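PDB 5IMY: vaginolysin from Gardnerella vaginalis, which probably acts as a secreted pore-forming toxin that binds cholesterol in host membranes and lyses the cells, as other cholesterol-dependent cytolysins do. Local coordinates for residues P123-H126 with G127-A131; L332-E335 with G336-L339; V150-W153 with N154-G158; S141-S144 with A145-L149. One frame throughout, in Å; residues are numbered along the deposited sequence.

Interaction 1. Residues P123-H126 with G127-A131; sequences PGFH and GGESA
His126 and Glu129 are the end residues of a type II beta turn in the loop of the hairpin made by strands 116-120 and 131-134, a compact example of a side chain reaching back to brace the turn that carries it. Gly127 takes the first corner. Gly128 takes the second with a positive phi of 82°, a conformation that favours glycine. Glu129 then closes the turn: its N donates to His126 O over 2.8 Å, approaching from above the carbonyl plane. The side chain of Glu129 runs on, extended beyond CG, until OE1 meets His126 twice. His126 N reaches Glu129 OE1 at 3.0 Å on the anti side, out of the carboxylate plane, and His126 ND1 adds a weak bond to the same OE1 at 2.8 Å. Imidazole and carboxylate lie side by side with their planes 55° apart. Tyr157 OH, from helix 139-158, is a third partner of OE1, and this gathering of polar groups would probably favour a charged carboxylate. Glu129 OE1 also lies in the plane of the Phe125 ring, 3.6 Å from Phe125 CD1, with ring and carboxylate planes 78° apart. Ser130 comes last, its backbone bonded to Val120. With CG of Phe125 anti to the carbonyl carbon, the ring turns one face to this serine, and Ser130 CB makes a CH-pi contact there, 3.4 Å from Phe125 CD2.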
loop_
_atom_site.group_PDB
_atom_site.type_symbol
_atom_site.label_atom_id
_atom_site.label_comp_id
_atom_site.label_asym_id
_atom_site.label_seq_id
_atom_site.Cartn_x
_atom_site.Cartn_y
_atom_site.Cartn_z
ATOM N N PRO A 123 7.061 -40.608 -32.694
ATOM C CA PRO A 123 5.895 -41.447 -32.983
ATOM C C PRO A 123 6.133 -42.327 -34.198
ATOM O O PRO A 123 6.915 -41.999 -35.093
ATOM C CB PRO A 123 4.780 -40.429 -33.239
ATOM C CG PRO A 123 5.488 -39.251 -33.773
ATOM C CD PRO A 123 6.827 -39.205 -33.074
ATOM N N GLY A 124 5.426 -43.450 -34.226
ATOM C CA GLY A 124 5.710 -44.504 -35.177
ATOM C C GLY A 124 6.523 -45.586 -34.504
ATOM O O GLY A 124 6.314 -45.881 -33.324
ATOM N N PHE A 125 7.465 -46.179 -35.236
ATOM C CA PHE A 125 8.414 -47.123 -34.653
ATOM C C PHE A 125 7.733 -48.368 -34.098
ATOM O O PHE A 125 6.528 -48.362 -33.815
ATOM C CB PHE A 125 9.222 -46.453 -33.534
ATOM C CG PHE A 125 10.423 -45.684 -34.016
ATOM C CD1 PHE A 125 11.272 -46.216 -34.970
ATOM C CD2 PHE A 125 10.705 -44.429 -33.501
ATOM C CE1 PHE A 125 12.374 -45.513 -35.408
ATOM C CE2 PHE A 125 11.809 -43.720 -33.935
ATOM C CZ PHE A 125 12.644 -44.264 -34.890
ATOM N N HIS A 126 8.507 -49.438 -33.945
ATOM C CA HIS A 126 8.083 -50.625 -33.225
ATOM C C HIS A 126 9.029 -50.860 -32.056
ATOM O O HIS A 126 10.081 -50.225 -31.941
ATOM C CB HIS A 126 8.050 -51.857 -34.140
ATOM C CG HIS A 126 7.343 -51.627 -35.440
ATOM N ND1 HIS A 126 7.973 -51.099 -36.545
ATOM C CD2 HIS A 126 6.060 -51.854 -35.811
ATOM C CE1 HIS A 126 7.110 -51.009 -37.542
ATOM N NE2 HIS A 126 5.942 -51.460 -37.122
ATOM N N GLY A 127 8.644 -51.780 -31.176
ATOM C CA GLY A 127 9.511 -52.160 -30.078
ATOM C C GLY A 127 10.897 -52.514 -30.572
ATOM O O GLY A 127 11.042 -53.310 -31.505
ATOM N N GLY A 128 11.925 -51.918 -29.970
ATOM C CA GLY A 128 13.292 -52.130 -30.393
ATOM C C GLY A 128 13.733 -51.301 -31.579
ATOM O O GLY A 128 14.942 -51.169 -31.806
ATOM N N GLU A 129 12.798 -50.735 -32.344
ATOM C CA GLU A 129 13.165 -49.942 -33.513
ATOM C C GLU A 129 13.675 -48.561 -33.121
ATOM O O GLU A 129 14.577 -48.023 -33.772
ATOM C CB GLU A 129 11.966 -49.809 -34.453
ATOM C CG GLU A 129 12.170 -50.424 -35.828
ATOM C CD GLU A 129 11.109 -49.991 -36.822
ATOM O OE1 GLU A 129 10.156 -49.295 -36.413
ATOM O OE2 GLU A 129 11.228 -50.343 -38.015
ATOM N N SER A 130 13.114 -47.974 -32.065
ATOM C CA SER A 130 13.434 -46.605 -31.679
ATOM C C SER A 130 14.701 -46.500 -30.837
ATOM O O SER A 130 15.023 -45.401 -30.374
ATOM C CB SER A 130 12.264 -45.991 -30.908
ATOM O OG SER A 130 12.233 -46.460 -29.572
ATOM N N ALA A 131 15.421 -47.598 -30.628
ATOM C CA ALA A 131 16.623 -47.592 -29.811
ATOM C C ALA A 131 17.827 -48.015 -30.638
ATOM O O ALA A 131 17.704 -48.697 -31.661
ATOM C CB ALA A 131 16.477 -48.522 -28.598
#

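Interaction 2. Residues L332-E335 with G336-L339; sequences LIQE and GANL
Ile333 and Gly336 supply the hydrogen bond of this contact: Gly336 N donates to Ile333 O over 3.1 Å. The bond spans three residues and is bent, with an N-H...O angle of 144°, and the donor stands well above the carbonyl plane. Ala337 N also approaches Ile333 O, at 3.3 Å, but is too poorly directed to bond to it; the backbone of Ala337 is hydrogen-bonded to that of Ala165. Van der Waals touches are few. Gln334, whose chain bends at chi2 (61°), brings NE2 alongside the methyl of Ala337, with Gln334 NE2 and Ala337 CB 4.1 Å apart, while Gln334 O lies 4.0 Å from the same CB. What these details describe is the C-terminal end of helix 326-335, where carbonyls at the end of a helix have no following turn to bond to and the chain passes into the loop before strand 347-354. Side chains from neighbouring strands take over part of that task. Arg263 NH1 bonds to Leu332 O, Gln216 NE2 makes a weak bond to Ile333 O, and Tyr218 OH bonds to the O of the buried Gly336. A guanidinium group at the C-terminal end of a helix would probably be favoured by the partial negative charge there. The Leu332 side chain rests on Ala308 and Ile310 of strand 305-311.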
loop_
_atom_site.group_PDB
_atom_site.type_symbol
_atom_site.label_atom_id
_atom_site.label_comp_id
_atom_site.label_asym_id
_atom_site.label_seq_id
_atom_site.Cartn_x
_atom_site.Cartn_y
_atom_site.Cartn_z
ATOM N N LEU A 332 7.438 -16.314 -35.044
ATOM C CA LEU A 332 8.578 -17.155 -34.693
ATOM C C LEU A 332 8.137 -18.432 -33.991
ATOM O O LEU A 332 8.765 -19.482 -34.164
ATOM C CB LEU A 332 9.553 -16.375 -33.809
ATOM C CG LEU A 332 10.210 -15.151 -34.457
ATOM C CD1 LEU A 332 10.991 -14.355 -33.425
ATOM C CD2 LEU A 332 11.116 -15.565 -35.609
ATOM N N ILE A 333 7.068 -18.365 -33.196
ATOM C CA ILE A 333 6.551 -19.566 -32.543
ATOM C C ILE A 333 6.050 -20.557 -33.582
ATOM O O ILE A 333 6.459 -21.724 -33.605
ATOM C CB ILE A 333 5.436 -19.195 -31.545
ATOM C CG1 ILE A 333 5.939 -18.191 -30.499
ATOM C CG2 ILE A 333 4.885 -20.443 -30.867
ATOM C CD1 ILE A 333 7.243 -18.569 -29.833
ATOM N N GLN A 334 5.154 -20.107 -34.462
ATOM C CA GLN A 334 4.497 -21.005 -35.401
ATOM C C GLN A 334 5.431 -21.514 -36.491
ATOM O O GLN A 334 5.067 -22.461 -37.195
ATOM C CB GLN A 334 3.295 -20.303 -36.034
ATOM C CG GLN A 334 2.097 -21.213 -36.256
ATOM C CD GLN A 334 1.565 -21.799 -34.960
ATOM O OE1 GLN A 334 1.700 -21.198 -33.893
ATOM N NE2 GLN A 334 0.968 -22.981 -35.045
ATOM N N GLU A 335 6.613 -20.914 -36.655
ATOM C CA GLU A 335 7.578 -21.448 -37.609
ATOM C C GLU A 335 8.227 -22.725 -37.090
ATOM O O GLU A 335 8.610 -23.591 -37.885
ATOM C CB GLU A 335 8.641 -20.391 -37.928
ATOM C CG GLU A 335 9.914 -20.931 -38.588
ATOM C CD GLU A 335 10.331 -20.137 -39.810
ATOM O OE1 GLU A 335 9.448 -19.783 -40.622
ATOM O OE2 GLU A 335 11.545 -19.875 -39.965
ATOM N N GLY A 336 8.350 -22.868 -35.773
ATOM C CA GLY A 336 8.996 -24.028 -35.195
ATOM C C GLY A 336 8.046 -24.925 -34.430
ATOM O O GLY A 336 8.470 -25.686 -33.555
ATOM N N ALA A 337 6.752 -24.846 -34.748
ATOM C CA ALA A 337 5.776 -25.708 -34.096
ATOM C C ALA A 337 5.903 -27.156 -34.544
ATOM O O ALA A 337 5.495 -28.058 -33.804
ATOM C CB ALA A 337 4.358 -25.210 -34.377
ATOM N N ASN A 338 6.465 -27.397 -35.726
ATOM C CA ASN A 338 6.559 -28.735 -36.284
ATOM C C ASN A 338 7.940 -28.926 -36.889
ATOM O O ASN A 338 8.685 -27.969 -37.112
ATOM C CB ASN A 338 5.489 -28.977 -37.357
ATOM C CG ASN A 338 4.333 -28.001 -37.257
ATOM O OD1 ASN A 338 4.399 -26.888 -37.778
ATOM N ND2 ASN A 338 3.265 -28.415 -36.588
ATOM N N LEU A 339 8.272 -30.184 -37.153
ATOM C CA LEU A 339 9.502 -30.511 -37.856
ATOM C C LEU A 339 9.251 -30.372 -39.348
ATOM O O LEU A 339 8.385 -31.058 -39.900
ATOM C CB LEU A 339 9.969 -31.933 -37.538
ATOM C CG LEU A 339 10.288 -32.338 -36.098
ATOM C CD1 LEU A 339 9.026 -32.367 -35.259
ATOM C CD2 LEU A 339 10.959 -33.707 -36.095
#

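Interaction 3. Residues V150-W153 with N154-G158; sequences VSKW and NAQYG
One face of the Trp153 indole carries Tyr157 CB and Gly158 N, and the edge of its six-membered ring meets Asn154 OD1; the Phe125 ring of the loop 123-131 also meets the indole, planes about 50° apart. The tyrosine CB makes a CH-pi contact, 4.0 Å from the centroid of the five-membered ring of Trp153 and nearly along the ring normal. The phenol ring beyond it is tilted by 37° to the indole and touches it where Tyr157 CD2 comes 3.8 Å from Trp153 CD1. At the edge, Asn154 OD1 lies in the indole plane, 3.1 Å from Trp153 CE3, with the two side chains crossing at about a right angle. The tryptophan reaches this position because its CG is anti to the backbone N (chi1 -175°), while the amide of Asn154 runs alongside Val150, with Asn154 ND2 3.5 Å from Val150 CG1. The backbone of this segment illustrates how an alpha helix may widen near its end. Asn154 N bonds to Val150 O at 2.8 Å, and Gln156 N to Lys152 O, in the regular pattern. Trp153 O then accepts twice: strongly from Tyr157 N at 2.7 Å, and weakly from Gly158 N at 3.1 Å, the five-residue step of a pi-type turn. Polar ends look to the loop 123-131: Trp153 NE1 bonds to Pro123 O and Lys152 NZ to Glu129 O. Asn154 OD1 is buried without a hydrogen-bond partner in the model; the polarised C-H edge of the indole probably offers it a partial, weak compensation.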
loop_
_atom_site.group_PDB
_atom_site.type_symbol
_atom_site.label_atom_id
_atom_site.label_comp_id
_atom_site.label_asym_id
_atom_site.label_seq_id
_atom_site.Cartn_x
_atom_site.Cartn_y
_atom_site.Cartn_z
ATOM N N VAL A 150 17.255 -40.403 -36.255
ATOM C CA VAL A 150 16.358 -39.420 -36.853
ATOM C C VAL A 150 16.307 -39.610 -38.362
ATOM O O VAL A 150 15.235 -39.546 -38.976
ATOM C CB VAL A 150 16.805 -37.996 -36.474
ATOM C CG1 VAL A 150 15.797 -36.969 -36.970
ATOM C CG2 VAL A 150 16.998 -37.875 -34.964
ATOM N N SER A 151 17.464 -39.854 -38.981
ATOM C CA SER A 151 17.502 -40.105 -40.417
ATOM C C SER A 151 16.661 -41.322 -40.789
ATOM O O SER A 151 16.005 -41.336 -41.837
ATOM C CB SER A 151 18.949 -40.290 -40.873
ATOM O OG SER A 151 19.017 -41.010 -42.091
ATOM N N LYS A 152 16.666 -42.353 -39.941
ATOM C CA LYS A 152 15.860 -43.538 -40.219
ATOM C C LYS A 152 14.378 -43.257 -40.008
ATOM O O LYS A 152 13.534 -43.757 -40.761
ATOM C CB LYS A 152 16.312 -44.701 -39.335
ATOM C CG LYS A 152 15.480 -45.967 -39.511
ATOM C CD LYS A 152 15.953 -47.094 -38.607
ATOM C CE LYS A 152 15.816 -46.727 -37.139
ATOM N NZ LYS A 152 15.938 -47.913 -36.251
ATOM N N TRP A 153 14.042 -42.468 -38.986
ATOM C CA TRP A 153 12.643 -42.128 -38.746
ATOM C C TRP A 153 12.092 -41.252 -39.864
ATOM O O TRP A 153 10.978 -41.483 -40.348
ATOM C CB TRP A 153 12.501 -41.426 -37.396
ATOM C CG TRP A 153 11.080 -41.141 -37.012
ATOM C CD1 TRP A 153 10.245 -41.957 -36.306
ATOM C CD2 TRP A 153 10.327 -39.960 -37.314
ATOM N NE1 TRP A 153 9.020 -41.357 -36.148
ATOM C CE2 TRP A 153 9.043 -40.130 -36.758
ATOM C CE3 TRP A 153 10.613 -38.775 -37.998
ATOM C CZ2 TRP A 153 8.048 -39.161 -36.865
ATOM C CZ3 TRP A 153 9.623 -37.814 -38.104
ATOM C CH2 TRP A 153 8.357 -38.013 -37.541
ATOM N N ASN A 154 12.860 -40.246 -40.292
ATOM C CA ASN A 154 12.395 -39.358 -41.353
ATOM C C ASN A 154 12.133 -40.114 -42.648
ATOM O O ASN A 154 11.252 -39.726 -43.426
ATOM C CB ASN A 154 13.417 -38.247 -41.593
ATOM C CG ASN A 154 13.515 -37.279 -40.430
ATOM O OD1 ASN A 154 12.570 -37.123 -39.656
ATOM N ND2 ASN A 154 14.659 -36.617 -40.307
ATOM N N ALA A 155 12.880 -41.191 -42.901
ATOM C CA ALA A 155 12.705 -41.941 -44.141
ATOM C C ALA A 155 11.517 -42.892 -44.062
ATOM O O ALA A 155 10.800 -43.074 -45.052
ATOM C CB ALA A 155 13.983 -42.714 -44.469
ATOM N N GLN A 156 11.290 -43.502 -42.898
ATOM C CA GLN A 156 10.209 -44.468 -42.744
ATOM C C GLN A 156 8.887 -43.828 -42.345
ATOM O O GLN A 156 7.827 -44.335 -42.729
ATOM C CB GLN A 156 10.581 -45.519 -41.694
ATOM C CG GLN A 156 11.685 -46.474 -42.114
ATOM C CD GLN A 156 11.858 -47.623 -41.136
ATOM O OE1 GLN A 156 10.943 -47.948 -40.377
ATOM N NE2 GLN A 156 13.032 -48.241 -41.147
ATOM N N TYR A 157 8.921 -42.733 -41.584
ATOM C CA TYR A 157 7.706 -42.134 -41.051
ATOM C C TYR A 157 7.636 -40.624 -41.233
ATOM O O TYR A 157 6.635 -40.019 -40.829
ATOM C CB TYR A 157 7.565 -42.464 -39.556
ATOM C CG TYR A 157 7.698 -43.938 -39.246
ATOM C CD1 TYR A 157 6.621 -44.800 -39.396
ATOM C CD2 TYR A 157 8.903 -44.467 -38.803
ATOM C CE1 TYR A 157 6.739 -46.148 -39.114
ATOM C CE2 TYR A 157 9.032 -45.812 -38.518
ATOM C CZ TYR A 157 7.948 -46.649 -38.674
ATOM O OH TYR A 157 8.073 -47.989 -38.391
ATOM N N GLY A 158 8.654 -39.999 -41.817
ATOM C CA GLY A 158 8.607 -38.575 -42.085
ATOM C C GLY A 158 7.390 -38.194 -42.899
ATOM O O GLY A 158 6.598 -37.340 -42.485
#

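Interaction 4. Residues S141-S144 with A145-L149; sequences SVTS and AVNGL
Thr143 and Asn147, one turn apart on helix 139-158, lie side by side and point the same way, and their first torsions explain how. In Thr143 (chi1 -64°) OG1 sits beside the backbone N and bonds back to Lys139 O, which leaves the methyl CG2 anti to that N and facing forward along the helix. It meets the Asn147 amide, with Thr143 CG2 and Asn147 ND2 3.6 Å apart. Asn147 has its CG anti to the carbonyl carbon, a choice that lays the amide against the preceding turn and brings Asn147 CG within 3.3 Å of Thr143 O. On the buried side Val146 (chi1 165°) directs CG2 back beside its own N, with Val146 CG2 3.4 Å from Val142 O; the nearest methyls, Val142 CG1 and Val146 CG2, only graze at 4.5 Å. The methyl of Ala145 fits close to the backbone, its CB 3.3 Å from Ser141 O. Underneath runs the alpha-helical ladder, straightest at Asn147 N to Thr143 O (2.8 Å, N-H...O 179°) and weak at Gly148 N to Ser144 O. Val142 and Leu149 face strand 116-120 through Leu118 and Val120, while Ala145 touches Val134 and Leu149 touches Val132 of strand 131-134. The chemistry is thus that of an amphipathic helix: aliphatic groups are turned to the sheet, and the threonine hydroxyl is satisfied by a carbonyl of its own helix.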
loop_
_atom_site.group_PDB
_atom_site.type_symbol
_atom_site.label_atom_id
_atom_site.label_comp_id
_atom_site.label_asym_id
_atom_site.label_seq_id
_atom_site.Cartn_x
_atom_site.Cartn_y
_atom_site.Cartn_z
ATOM N N SER A 141 30.377 -40.223 -31.154
ATOM C CA SER A 141 29.750 -41.527 -31.330
ATOM C C SER A 141 28.270 -41.475 -30.976
ATOM O O SER A 141 27.449 -42.152 -31.603
ATOM C CB SER A 141 30.464 -42.575 -30.478
ATOM O OG SER A 141 29.834 -43.839 -30.590
ATOM N N VAL A 142 27.913 -40.683 -29.966
ATOM C CA VAL A 142 26.511 -40.541 -29.594
ATOM C C VAL A 142 25.786 -39.624 -30.572
ATOM O O VAL A 142 24.642 -39.891 -30.954
ATOM C CB VAL A 142 26.402 -40.038 -28.143
ATOM C CG1 VAL A 142 24.972 -39.635 -27.810
ATOM C CG2 VAL A 142 26.885 -41.119 -27.179
ATOM N N THR A 143 26.433 -38.535 -30.994
ATOM C CA THR A 143 25.809 -37.636 -31.960
ATOM C C THR A 143 25.515 -38.367 -33.263
ATOM O O THR A 143 24.405 -38.280 -33.802
ATOM C CB THR A 143 26.707 -36.423 -32.214
ATOM O OG1 THR A 143 26.845 -35.664 -31.007
ATOM C CG2 THR A 143 26.120 -35.525 -33.308
ATOM N N SER A 144 26.504 -39.092 -33.788
ATOM C CA SER A 144 26.286 -39.865 -35.006
ATOM C C SER A 144 25.174 -40.888 -34.813
ATOM O O SER A 144 24.348 -41.093 -35.711
ATOM C CB SER A 144 27.586 -40.550 -35.429
ATOM O OG SER A 144 27.331 -41.793 -36.058
ATOM N N ALA A 145 25.130 -41.535 -33.646
ATOM C CA ALA A 145 24.055 -42.483 -33.370
ATOM C C ALA A 145 22.696 -41.793 -33.390
ATOM O O ALA A 145 21.735 -42.319 -33.960
ATOM C CB ALA A 145 24.293 -43.166 -32.023
ATOM N N VAL A 146 22.595 -40.615 -32.771
ATOM C CA VAL A 146 21.342 -39.863 -32.801
ATOM C C VAL A 146 20.985 -39.499 -34.235
ATOM O O VAL A 146 19.878 -39.779 -34.710
ATOM C CB VAL A 146 21.446 -38.613 -31.907
ATOM C CG1 VAL A 146 20.312 -37.630 -32.199
ATOM C CG2 VAL A 146 21.424 -39.016 -30.444
ATOM N N ASN A 147 21.922 -38.866 -34.949
ATOM C CA ASN A 147 21.674 -38.483 -36.333
ATOM C C ASN A 147 21.295 -39.674 -37.202
ATOM O O ASN A 147 20.670 -39.486 -38.252
ATOM C CB ASN A 147 22.906 -37.781 -36.911
ATOM C CG ASN A 147 23.194 -36.454 -36.232
ATOM O OD1 ASN A 147 22.345 -35.906 -35.528
ATOM N ND2 ASN A 147 24.392 -35.925 -36.449
ATOM N N GLY A 148 21.656 -40.893 -36.793
ATOM C CA GLY A 148 21.270 -42.069 -37.553
ATOM C C GLY A 148 19.860 -42.535 -37.269
ATOM O O GLY A 148 19.212 -43.119 -38.144
ATOM N N LEU A 149 19.363 -42.292 -36.055
ATOM C CA LEU A 149 17.992 -42.662 -35.718
ATOM C C LEU A 149 16.990 -41.707 -36.347
ATOM O O LEU A 149 15.976 -42.139 -36.906
ATOM C CB LEU A 149 17.816 -42.687 -34.200
ATOM C CG LEU A 149 17.622 -44.075 -33.602
ATOM C CD1 LEU A 149 18.800 -44.960 -33.949
ATOM C CD2 LEU A 149 17.442 -43.968 -32.098
#

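Overall arrangement
Followed from the N terminus, the four contacts come in series, and none nests within or crosses another. Interaction 1 closes the loop joining strands 116-120 and 131-134. The chain then enters helix 139-158, where interaction 4 takes up most of its first half and interaction 3, directly adjoining, its C-terminal end. The helix runs back beside the hairpin, so interaction 3 returns to interaction 1 and ties helix end to loop, while Leu149 of interaction 4 packs on Ser130. Much later, interaction 2 ends helix 326-335; its nearest atoms are about 5 Å from interaction 3, without touching. Of these local turns, interactions 1, 3 and 4 are joined into one helix-on-hairpin unit.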